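Local structure of lipopolysaccharide heptosyltransferase 2 (Escherichia coli, 1PSW) at residues R83-P88 / H104-R109; L156-Q161 / P296-K301; F174-E179 / W242-A247; I183-G188 / A264-D269. The protein transfers the second heptose from ADP-L-glycero-D-manno-heptose to the heptosyl-Kdo2-lipid A module while the lipopolysaccharide inner core is being built. All coordinates share one frame; numbering follows the deposited sequence.

Interaction 1: R83-P88 / H104-R109; sequences RAYVLP and HRTGWR
With CG set anti to its carbonyl carbon (chi1 -67°), Y85 carries its ring alongside T106, whose OG1 lies likewise anti to the carbonyl carbon (chi1 -50°) and whose CB is the atom nearest the ring. The two run next to each other in one direction, Y85 CD1 meeting T106 CB at 3.8 Å in an oblique approach. Beside them the extended chain of R83 runs across H104, with CG 4.1 Å from H104 CB.

Beneath this row the backbones illustrate parallel pairing: one residue of a strand bonds to two residues of its neighbour that flank its partner. T106 N gives to A84 O (2.8 Å) in an almost straight bond, and T106 O receives V86 N (2.9 Å), so T106 brackets Y85. A84 N adds a more bent bond to H104 O. Beyond the last paired residues, a water donates to V86 O and accepts from W108 N. A side chain on G107 would run into V86 O.

T106 OG1 itself bonds D119, and R105 reaches L116 and I102. The strands belong to a beta-alpha-beta unit whose helix 95-99 packs on A84, V86 and R105, whereas Y85 faces helix 11-27 and strand 2-6 continues the sheet beyond 83-86.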
# COMPACT_ATOMS: atom_id res chain seq x y z
N ARG A 83 -6.05 0.11 24.86
CA ARG A 83 -4.92 0.85 24.31
C ARG A 83 -5.29 1.55 23.01
O ARG A 83 -6.30 1.24 22.39
CB ARG A 83 -3.75 -0.09 24.02
CG ARG A 83 -3.18 -0.80 25.22
CD ARG A 83 -1.94 -1.59 24.82
NE ARG A 83 -1.19 -2.06 25.98
CZ ARG A 83 0.03 -2.57 25.91
NH1 ARG A 83 0.65 -2.67 24.74
NH2 ARG A 83 0.65 -2.97 27.02
N ALA A 84 -4.45 2.49 22.60
CA ALA A 84 -4.65 3.21 21.36
C ALA A 84 -3.30 3.50 20.71
O ALA A 84 -2.32 3.77 21.40
CB ALA A 84 -5.40 4.52 21.62
N TYR A 85 -3.26 3.41 19.39
CA TYR A 85 -2.03 3.67 18.63
C TYR A 85 -2.37 4.69 17.55
O TYR A 85 -3.28 4.47 16.75
CB TYR A 85 -1.50 2.38 17.99
CG TYR A 85 -1.00 1.35 18.98
CD1 TYR A 85 0.32 1.37 19.43
CD2 TYR A 85 -1.87 0.39 19.50
CE1 TYR A 85 0.76 0.45 20.38
CE2 TYR A 85 -1.43 -0.52 20.45
CZ TYR A 85 -0.12 -0.49 20.89
OH TYR A 85 0.31 -1.38 21.85
N VAL A 86 -1.64 5.80 17.53
CA VAL A 86 -1.87 6.83 16.53
C VAL A 86 -0.74 6.76 15.51
O VAL A 86 0.42 7.01 15.85
CB VAL A 86 -1.92 8.23 17.18
CG1 VAL A 86 -2.27 9.29 16.15
CG2 VAL A 86 -2.94 8.25 18.31
N LEU A 87 -1.08 6.41 14.27
CA LEU A 87 -0.07 6.25 13.22
C LEU A 87 0.23 7.51 12.41
O LEU A 87 1.36 7.73 12.00
CB LEU A 87 -0.46 5.09 12.30
CG LEU A 87 -0.64 3.76 13.05
CD1 LEU A 87 -0.92 2.61 12.07
CD2 LEU A 87 0.62 3.46 13.86
N PRO A 88 -0.79 8.35 12.16
CA PRO A 88 -0.49 9.56 11.40
C PRO A 88 0.40 10.44 12.28
O PRO A 88 0.52 10.17 13.48
CB PRO A 88 -1.87 10.18 11.18
CG PRO A 88 -2.78 8.98 11.17
CD PRO A 88 -2.24 8.16 12.31
N HIS A 104 -4.03 4.22 27.77
CA HIS A 104 -2.72 4.12 27.12
C HIS A 104 -2.79 4.51 25.65
O HIS A 104 -3.39 3.83 24.83
CB HIS A 104 -2.20 2.68 27.24
CG HIS A 104 -2.14 2.19 28.65
ND1 HIS A 104 -3.25 2.13 29.47
CD2 HIS A 104 -1.10 1.75 29.40
CE1 HIS A 104 -2.90 1.67 30.66
NE2 HIS A 104 -1.60 1.43 30.64
N ARG A 105 -2.15 5.63 25.33
CA ARG A 105 -2.13 6.15 23.97
C ARG A 105 -0.69 6.27 23.47
O ARG A 105 0.07 7.12 23.94
CB ARG A 105 -2.83 7.51 23.94
CG ARG A 105 -4.22 7.47 24.60
CD ARG A 105 -4.93 8.82 24.52
NE ARG A 105 -4.24 9.86 25.29
CZ ARG A 105 -4.10 9.84 26.61
NH1 ARG A 105 -4.58 8.84 27.33
NH2 ARG A 105 -3.47 10.84 27.22
N THR A 106 -0.33 5.42 22.51
CA THR A 106 1.02 5.36 21.96
C THR A 106 1.18 5.90 20.53
O THR A 106 0.26 5.82 19.72
CB THR A 106 1.54 3.91 21.96
OG1 THR A 106 1.35 3.33 23.25
CG2 THR A 106 3.03 3.88 21.60
N GLY A 107 2.37 6.41 20.23
CA GLY A 107 2.66 6.93 18.91
C GLY A 107 3.94 7.73 18.88
O GLY A 107 4.43 8.17 19.92
N TRP A 108 4.52 7.91 17.69
CA TRP A 108 5.74 8.70 17.59
C TRP A 108 5.36 10.15 17.86
O TRP A 108 4.23 10.55 17.62
CB TRP A 108 6.38 8.55 16.21
CG TRP A 108 6.84 7.15 15.93
CD1 TRP A 108 6.18 6.19 15.23
CD2 TRP A 108 8.05 6.55 16.40
NE1 TRP A 108 6.90 5.02 15.23
CE2 TRP A 108 8.05 5.21 15.95
CE3 TRP A 108 9.14 7.00 17.16
CZ2 TRP A 108 9.09 4.32 16.23
CZ3 TRP A 108 10.18 6.12 17.44
CH2 TRP A 108 10.15 4.79 16.97
N ARG A 109 6.31 10.92 18.36
CA ARG A 109 6.06 12.32 18.69
C ARG A 109 5.34 13.11 17.59
O ARG A 109 4.40 13.84 17.88
CB ARG A 109 7.37 13.01 19.06
CG ARG A 109 7.20 14.41 19.64
CD ARG A 109 8.49 14.90 20.26
NE ARG A 109 9.57 15.01 19.28
CZ ARG A 109 10.82 15.33 19.59
NH1 ARG A 109 11.15 15.56 20.86
NH2 ARG A 109 11.75 15.42 18.64
O HOH W 1 3.17 7.04 15.57

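Interaction 2: L156-Q161 / P296-K301; sequences LWPQLQ and PPLSHK
An inverse gamma turn centred on L298, in the loop between strands 283-287 and 302-306, presents its leucine to the indole of W157, which lies on the connection from strand 119-121 to strand 182-186. The turn is closed by a weak bond from S299 N to P297 O.

L298 CB sits over one face of the six-membered ring of W157, 3.8 Å from its centroid and 17° off the normal, a CH-pi contact. Its methyl groups extend the contact: CD2 lies along the same indole near CE2 and CZ2, while CD1 touches the indole at W157 CD1 and reaches P158 CD at 3.7 Å. With its CG anti to the carbonyl carbon (chi1 -77°), W157 also swings its benzo end to the backbone, CZ3 lying 3.6 Å from S299 N. H300 CD2 approaches that same end obliquely.

Polar linkage between the loops comes through one water, which donates to P158 O (2.9 Å) and to L298 O (2.8 Å). After the turn, S299 OG accepts from K301 N to form an ST turn.

Helix 11-27 borders both loops, supplying R22 to W157 O and touching P158 and L298; helix 271-278 lies against S299, and strand 302-306 follows directly.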
# COMPACT_ATOMS: atom_id res chain seq x y z
N LEU A 156 7.22 -9.27 10.97
CA LEU A 156 6.01 -9.71 10.28
C LEU A 156 5.65 -8.67 9.22
O LEU A 156 5.11 -7.61 9.54
CB LEU A 156 4.87 -9.88 11.28
CG LEU A 156 5.21 -10.86 12.40
CD1 LEU A 156 4.01 -11.04 13.31
CD2 LEU A 156 5.64 -12.19 11.80
N TRP A 157 5.97 -8.97 7.97
CA TRP A 157 5.70 -8.08 6.85
C TRP A 157 4.23 -8.09 6.45
O TRP A 157 3.49 -9.01 6.79
CB TRP A 157 6.51 -8.52 5.62
CG TRP A 157 7.96 -8.15 5.64
CD1 TRP A 157 8.64 -7.44 6.60
CD2 TRP A 157 8.92 -8.42 4.60
NE1 TRP A 157 9.94 -7.25 6.22
CE2 TRP A 157 10.14 -7.84 5.00
CE3 TRP A 157 8.85 -9.09 3.37
CZ2 TRP A 157 11.29 -7.92 4.21
CZ3 TRP A 157 10.00 -9.16 2.59
CH2 TRP A 157 11.20 -8.58 3.01
N PRO A 158 3.78 -7.04 5.74
CA PRO A 158 2.38 -7.02 5.33
C PRO A 158 2.18 -8.27 4.48
O PRO A 158 3.10 -8.70 3.79
CB PRO A 158 2.27 -5.75 4.49
CG PRO A 158 3.33 -4.86 5.11
CD PRO A 158 4.47 -5.81 5.32
N GLN A 159 0.98 -8.83 4.52
CA GLN A 159 0.71 -10.04 3.78
C GLN A 159 -0.79 -10.16 3.54
O GLN A 159 -1.59 -10.01 4.45
CB GLN A 159 1.23 -11.24 4.58
CG GLN A 159 1.03 -12.60 3.96
CD GLN A 159 1.83 -13.68 4.68
OE1 GLN A 159 1.73 -13.83 5.90
NE2 GLN A 159 2.63 -14.43 3.93
N LEU A 160 -1.16 -10.41 2.28
CA LEU A 160 -2.56 -10.54 1.89
C LEU A 160 -2.77 -11.85 1.14
O LEU A 160 -1.90 -12.29 0.39
CB LEU A 160 -2.98 -9.37 1.00
CG LEU A 160 -2.95 -7.96 1.60
CD1 LEU A 160 -3.27 -6.92 0.54
CD2 LEU A 160 -3.95 -7.88 2.75
N GLN A 161 -3.94 -12.46 1.33
CA GLN A 161 -4.27 -13.72 0.66
C GLN A 161 -5.56 -13.51 -0.12
O GLN A 161 -6.44 -12.76 0.30
CB GLN A 161 -4.45 -14.83 1.70
CG GLN A 161 -3.25 -15.06 2.63
CD GLN A 161 -2.10 -15.76 1.94
OE1 GLN A 161 -2.24 -16.87 1.44
NE2 GLN A 161 -0.93 -15.11 1.91
N PRO A 296 10.59 0.52 0.81
CA PRO A 296 10.85 -0.40 -0.29
C PRO A 296 9.76 -1.46 -0.41
O PRO A 296 9.03 -1.73 0.54
CB PRO A 296 12.20 -1.00 0.08
CG PRO A 296 12.13 -1.06 1.58
CD PRO A 296 11.53 0.29 1.93
N PRO A 297 9.62 -2.06 -1.60
CA PRO A 297 8.59 -3.10 -1.76
C PRO A 297 9.07 -4.31 -0.96
O PRO A 297 10.14 -4.85 -1.23
CB PRO A 297 8.56 -3.33 -3.27
CG PRO A 297 9.93 -2.94 -3.73
CD PRO A 297 10.24 -1.72 -2.89
N LEU A 298 8.28 -4.72 0.03
CA LEU A 298 8.65 -5.84 0.89
C LEU A 298 8.17 -7.17 0.32
O LEU A 298 7.10 -7.66 0.68
CB LEU A 298 8.08 -5.63 2.30
CG LEU A 298 8.45 -4.31 3.01
CD1 LEU A 298 7.68 -4.21 4.32
CD2 LEU A 298 9.94 -4.26 3.26
N SER A 299 8.97 -7.73 -0.57
CA SER A 299 8.66 -9.00 -1.22
C SER A 299 9.91 -9.52 -1.89
O SER A 299 10.69 -8.74 -2.45
CB SER A 299 7.57 -8.79 -2.29
OG SER A 299 7.30 -9.99 -3.00
N HIS A 300 10.11 -10.83 -1.83
CA HIS A 300 11.27 -11.44 -2.46
C HIS A 300 11.11 -11.52 -3.97
O HIS A 300 12.08 -11.76 -4.68
CB HIS A 300 11.51 -12.84 -1.91
CG HIS A 300 11.98 -12.87 -0.49
ND1 HIS A 300 12.27 -14.05 0.17
CD2 HIS A 300 12.23 -11.88 0.40
CE1 HIS A 300 12.67 -13.78 1.40
NE2 HIS A 300 12.65 -12.47 1.57
N LYS A 301 9.89 -11.32 -4.46
CA LYS A 301 9.61 -11.41 -5.89
C LYS A 301 9.58 -10.06 -6.58
O LYS A 301 9.21 -9.96 -7.75
CB LYS A 301 8.30 -12.16 -6.12
CG LYS A 301 8.30 -13.59 -5.57
CD LYS A 301 7.16 -14.43 -6.13
CE LYS A 301 7.27 -15.87 -5.65
NZ LYS A 301 6.40 -16.81 -6.43
O HOH W 2 4.72 -7.03 1.99

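Interaction 3: F174-E179 / W242-A247; sequences FSLSSE and WCRNLA
The guanidinium of R244 takes F174 O at its edge, in its plane, and carries L246 CD2 over the centre of one face, 3.4 Å above it. The edge contact is a nearly straight bond, R244 NE to F174 O at 2.9 Å with 177° at the hydrogen, although NE stands somewhat tilted from the carbonyl plane. The other methyl contacts make use of the arginine's carbon chain and of the phenylalanine: L176 CD2 lies 4.0 Å from R244 CD, and L246 CD2 also meets F174 CD1 at 3.9 Å, obliquely to the ring. R244 gets there by holding CG anti to its backbone N (chi1 -178°) and bending at chi2.

The carbonyl so gripped belongs to a helix end. F174 is the first residue to leave helix 164-173, and S175, with positive phi, is the C-prime residue of the Schellman motif that ends it. Replacing R244 with a leucine would probably leave F174 O without this donor and L246 without the flat surface it covers.

Further along, S177 CB approaches W242 CZ3 at 4.3 Å, while R180 makes a cation-pi contact with the same indole. S177 OG accepts from E179 N in an ST turn. Strand 243-245 is hydrogen-bonded to strand 215-218, and L258 of helix 252-260 touches F174, L176 and L246.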
# COMPACT_ATOMS: atom_id res chain seq x y z
N PHE A 174 -15.46 -7.42 -13.80
CA PHE A 174 -14.87 -6.33 -14.54
C PHE A 174 -14.68 -6.63 -16.02
O PHE A 174 -13.86 -6.02 -16.71
CB PHE A 174 -13.57 -5.90 -13.84
CG PHE A 174 -13.82 -5.10 -12.61
CD1 PHE A 174 -14.11 -3.74 -12.70
CD2 PHE A 174 -13.89 -5.71 -11.35
CE1 PHE A 174 -14.46 -3.00 -11.58
CE2 PHE A 174 -14.24 -4.98 -10.22
CZ PHE A 174 -14.53 -3.63 -10.33
N SER A 175 -15.47 -7.58 -16.51
CA SER A 175 -15.46 -7.97 -17.92
C SER A 175 -14.10 -8.33 -18.48
O SER A 175 -13.78 -7.97 -19.62
CB SER A 175 -16.07 -6.84 -18.75
OG SER A 175 -17.38 -6.55 -18.32
N LEU A 176 -13.31 -9.04 -17.69
CA LEU A 176 -11.99 -9.46 -18.14
C LEU A 176 -12.06 -10.87 -18.69
O LEU A 176 -12.74 -11.74 -18.14
CB LEU A 176 -11.00 -9.41 -16.98
CG LEU A 176 -10.71 -8.01 -16.43
CD1 LEU A 176 -9.80 -8.10 -15.21
CD2 LEU A 176 -10.07 -7.16 -17.51
N SER A 177 -11.34 -11.09 -19.79
CA SER A 177 -11.30 -12.39 -20.44
C SER A 177 -10.27 -13.31 -19.81
O SER A 177 -9.20 -12.87 -19.38
CB SER A 177 -10.95 -12.22 -21.92
OG SER A 177 -10.73 -13.48 -22.54
N SER A 178 -10.58 -14.61 -19.75
CA SER A 178 -9.66 -15.58 -19.18
C SER A 178 -8.86 -16.23 -20.31
O SER A 178 -8.05 -17.13 -20.07
CB SER A 178 -10.42 -16.68 -18.42
OG SER A 178 -11.25 -16.12 -17.41
N GLU A 179 -9.08 -15.77 -21.54
CA GLU A 179 -8.38 -16.32 -22.69
C GLU A 179 -6.90 -15.94 -22.76
O GLU A 179 -6.16 -16.46 -23.60
CB GLU A 179 -9.10 -15.92 -23.99
CG GLU A 179 -10.45 -16.61 -24.19
CD GLU A 179 -11.16 -16.18 -25.47
OE1 GLU A 179 -10.55 -16.29 -26.56
OE2 GLU A 179 -12.33 -15.74 -25.40
N TRP A 242 -7.06 -5.65 -25.81
CA TRP A 242 -6.33 -6.39 -24.78
C TRP A 242 -5.74 -5.49 -23.70
O TRP A 242 -4.79 -5.87 -23.02
CB TRP A 242 -5.22 -7.22 -25.43
CG TRP A 242 -5.74 -8.35 -26.27
CD1 TRP A 242 -5.52 -8.54 -27.61
CD2 TRP A 242 -6.50 -9.47 -25.82
NE1 TRP A 242 -6.10 -9.72 -28.02
CE2 TRP A 242 -6.71 -10.31 -26.94
CE3 TRP A 242 -7.03 -9.86 -24.58
CZ2 TRP A 242 -7.43 -11.51 -26.86
CZ3 TRP A 242 -7.74 -11.05 -24.50
CH2 TRP A 242 -7.93 -11.86 -25.63
N CYS A 243 -6.31 -4.30 -23.55
CA CYS A 243 -5.85 -3.36 -22.53
C CYS A 243 -7.07 -2.70 -21.90
O CYS A 243 -7.81 -1.98 -22.56
CB CYS A 243 -4.92 -2.29 -23.13
SG CYS A 243 -4.24 -1.16 -21.87
N ARG A 244 -7.28 -2.96 -20.61
CA ARG A 244 -8.42 -2.41 -19.88
C ARG A 244 -8.02 -1.38 -18.83
O ARG A 244 -7.13 -1.62 -18.01
CB ARG A 244 -9.20 -3.55 -19.22
CG ARG A 244 -10.44 -3.11 -18.47
CD ARG A 244 -11.69 -3.79 -19.02
NE ARG A 244 -12.84 -3.66 -18.12
CZ ARG A 244 -13.49 -2.52 -17.90
NH1 ARG A 244 -13.11 -1.41 -18.50
NH2 ARG A 244 -14.52 -2.50 -17.05
N ASN A 245 -8.69 -0.23 -18.87
CA ASN A 245 -8.43 0.84 -17.92
C ASN A 245 -9.40 0.73 -16.75
O ASN A 245 -10.57 1.09 -16.87
CB ASN A 245 -8.58 2.20 -18.62
CG ASN A 245 -8.31 3.38 -17.69
OD1 ASN A 245 -7.81 3.21 -16.58
ND2 ASN A 245 -8.63 4.58 -18.16
N LEU A 246 -8.92 0.23 -15.61
CA LEU A 246 -9.77 0.10 -14.43
C LEU A 246 -9.48 1.19 -13.39
O LEU A 246 -9.98 1.13 -12.27
CB LEU A 246 -9.61 -1.30 -13.81
CG LEU A 246 -10.03 -2.49 -14.68
CD1 LEU A 246 -9.87 -3.79 -13.91
CD2 LEU A 246 -11.48 -2.30 -15.12
N ALA A 247 -8.67 2.18 -13.75
CA ALA A 247 -8.38 3.26 -12.81
C ALA A 247 -9.68 3.99 -12.48
O ALA A 247 -10.36 4.48 -13.38
CB ALA A 247 -7.36 4.23 -13.41

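Interaction 4: I183-G188 / A264-D269; sequences IGFCPG and AIVTND
I265 fills the shallow place left by G184: its CD1 lies 3.8 Å from G184 CA, where a side chain on the glycine would collide with it. Holding CG1 anti to the carbonyl carbon, with a second bend at chi2 (-64°), is what brings that methyl over the neighbouring strand. On the other face F185 and V266 run side by side, F185 CE1 against V266 CG2 at 3.9 Å, and I183 CD1 rests on A264 CB. Back on the face of I265, C186 CB is tucked against T267 OG1 at 3.3 Å.

Parallel ladder bonds underlie these fits, V266 being held between G184 O and C186 N. Past T267, N268 plugs the loop that follows C186. Its ND2 gives a straight bond to G188 O (2.9 Å), lying in the amide's own plane but above that of the carbonyl, and a weak one to P187 O; OD1 accepts from W197 N. An alanine here is likely to leave G188 O and W197 N without their mate and the loop freer to shift.

These are central strands of their sheet. Helices 199-211 and 332-347 cover the face bearing I183, F185, A264 and V266, helix 271-278 packs on C186, I265 and T267, and strands 215-218 and 283-287 extend the sheet outward.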
# COMPACT_ATOMS: atom_id res chain seq x y z
N ILE A 183 -1.22 -8.85 -17.12
CA ILE A 183 -0.10 -8.11 -16.55
C ILE A 183 -0.79 -6.84 -16.06
O ILE A 183 -1.60 -6.25 -16.78
CB ILE A 183 0.95 -7.76 -17.61
CG1 ILE A 183 1.58 -9.04 -18.17
CG2 ILE A 183 2.00 -6.84 -16.99
CD1 ILE A 183 2.43 -9.81 -17.17
N GLY A 184 -0.50 -6.43 -14.83
CA GLY A 184 -1.12 -5.23 -14.32
C GLY A 184 -0.15 -4.05 -14.30
O GLY A 184 1.03 -4.23 -14.00
N PHE A 185 -0.64 -2.86 -14.64
CA PHE A 185 0.16 -1.63 -14.63
C PHE A 185 -0.46 -0.68 -13.60
O PHE A 185 -1.68 -0.61 -13.47
CB PHE A 185 0.12 -0.90 -15.99
CG PHE A 185 0.89 -1.57 -17.10
CD1 PHE A 185 1.61 -2.74 -16.88
CD2 PHE A 185 0.89 -1.01 -18.38
CE1 PHE A 185 2.33 -3.35 -17.92
CE2 PHE A 185 1.60 -1.61 -19.43
CZ PHE A 185 2.32 -2.78 -19.20
N CYS A 186 0.38 0.06 -12.88
CA CYS A 186 -0.08 1.04 -11.90
C CYS A 186 0.70 2.30 -12.27
O CYS A 186 1.69 2.64 -11.62
CB CYS A 186 0.29 0.59 -10.48
SG CYS A 186 -0.43 -0.98 -9.97
N PRO A 187 0.26 3.00 -13.32
CA PRO A 187 0.89 4.23 -13.85
C PRO A 187 0.83 5.51 -13.02
O PRO A 187 1.54 6.47 -13.32
CB PRO A 187 0.21 4.38 -15.20
CG PRO A 187 -1.18 3.95 -14.91
CD PRO A 187 -0.98 2.70 -14.05
N GLY A 188 -0.01 5.53 -11.99
CA GLY A 188 -0.12 6.72 -11.16
C GLY A 188 0.94 6.80 -10.09
O GLY A 188 1.84 5.96 -10.03
N ALA A 264 2.09 -10.64 -13.21
CA ALA A 264 3.13 -9.71 -12.77
C ALA A 264 2.55 -8.30 -12.76
O ALA A 264 1.52 -8.04 -13.37
CB ALA A 264 4.34 -9.77 -13.70
N ILE A 265 3.25 -7.41 -12.07
CA ILE A 265 2.83 -6.02 -11.94
C ILE A 265 4.00 -5.10 -12.26
O ILE A 265 5.14 -5.40 -11.94
CB ILE A 265 2.38 -5.71 -10.49
CG1 ILE A 265 1.21 -6.64 -10.09
CG2 ILE A 265 1.99 -4.25 -10.36
CD1 ILE A 265 -0.05 -6.45 -10.91
N VAL A 266 3.71 -3.98 -12.92
CA VAL A 266 4.72 -2.97 -13.23
C VAL A 266 4.15 -1.72 -12.59
O VAL A 266 2.99 -1.38 -12.82
CB VAL A 266 4.87 -2.74 -14.75
CG1 VAL A 266 5.94 -1.68 -15.01
CG2 VAL A 266 5.24 -4.04 -15.44
N THR A 267 4.95 -1.04 -11.77
CA THR A 267 4.45 0.15 -11.08
C THR A 267 5.55 1.14 -10.72
O THR A 267 6.73 0.81 -10.73
CB THR A 267 3.76 -0.27 -9.76
OG1 THR A 267 3.29 0.90 -9.08
CG2 THR A 267 4.75 -0.99 -8.87
N ASN A 268 5.12 2.36 -10.40
CA ASN A 268 6.03 3.41 -9.96
C ASN A 268 6.06 3.27 -8.44
O ASN A 268 5.40 2.40 -7.86
CB ASN A 268 5.46 4.79 -10.30
CG ASN A 268 5.10 4.94 -11.76
OD1 ASN A 268 5.90 4.67 -12.65
ND2 ASN A 268 3.87 5.39 -12.01
N ASP A 269 6.81 4.15 -7.78
CA ASP A 269 6.89 4.17 -6.32
C ASP A 269 5.55 4.76 -5.87
O ASP A 269 5.38 5.98 -5.83
CB ASP A 269 8.06 5.06 -5.89
CG ASP A 269 8.18 5.22 -4.38
OD1 ASP A 269 7.56 4.43 -3.64
OD2 ASP A 269 8.91 6.14 -3.95
O HOH W 3 2.25 3.34 -9.36

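How the interactions relate
The four contacts sample both halves of a GT-B enzyme, whose two parallel sheets share the strand order 3-2-1-4-5-6. Interaction 1 pairs strands four and five of the first sheet; interaction 4 pairs strands one and four of the second, and their centres are 33 Å apart. Interaction 2 lies between, its centre 16 Å from that of interaction 4 and 24 Å from that of interaction 1. Interaction 3 reaches the edge strand of the second sheet, 15 Å from interaction 4 between centres, and its first segment leads into strand 182-186. GT-B enzymes generally bind substrates in the cleft between the halves, which interaction 2 probably adjoins.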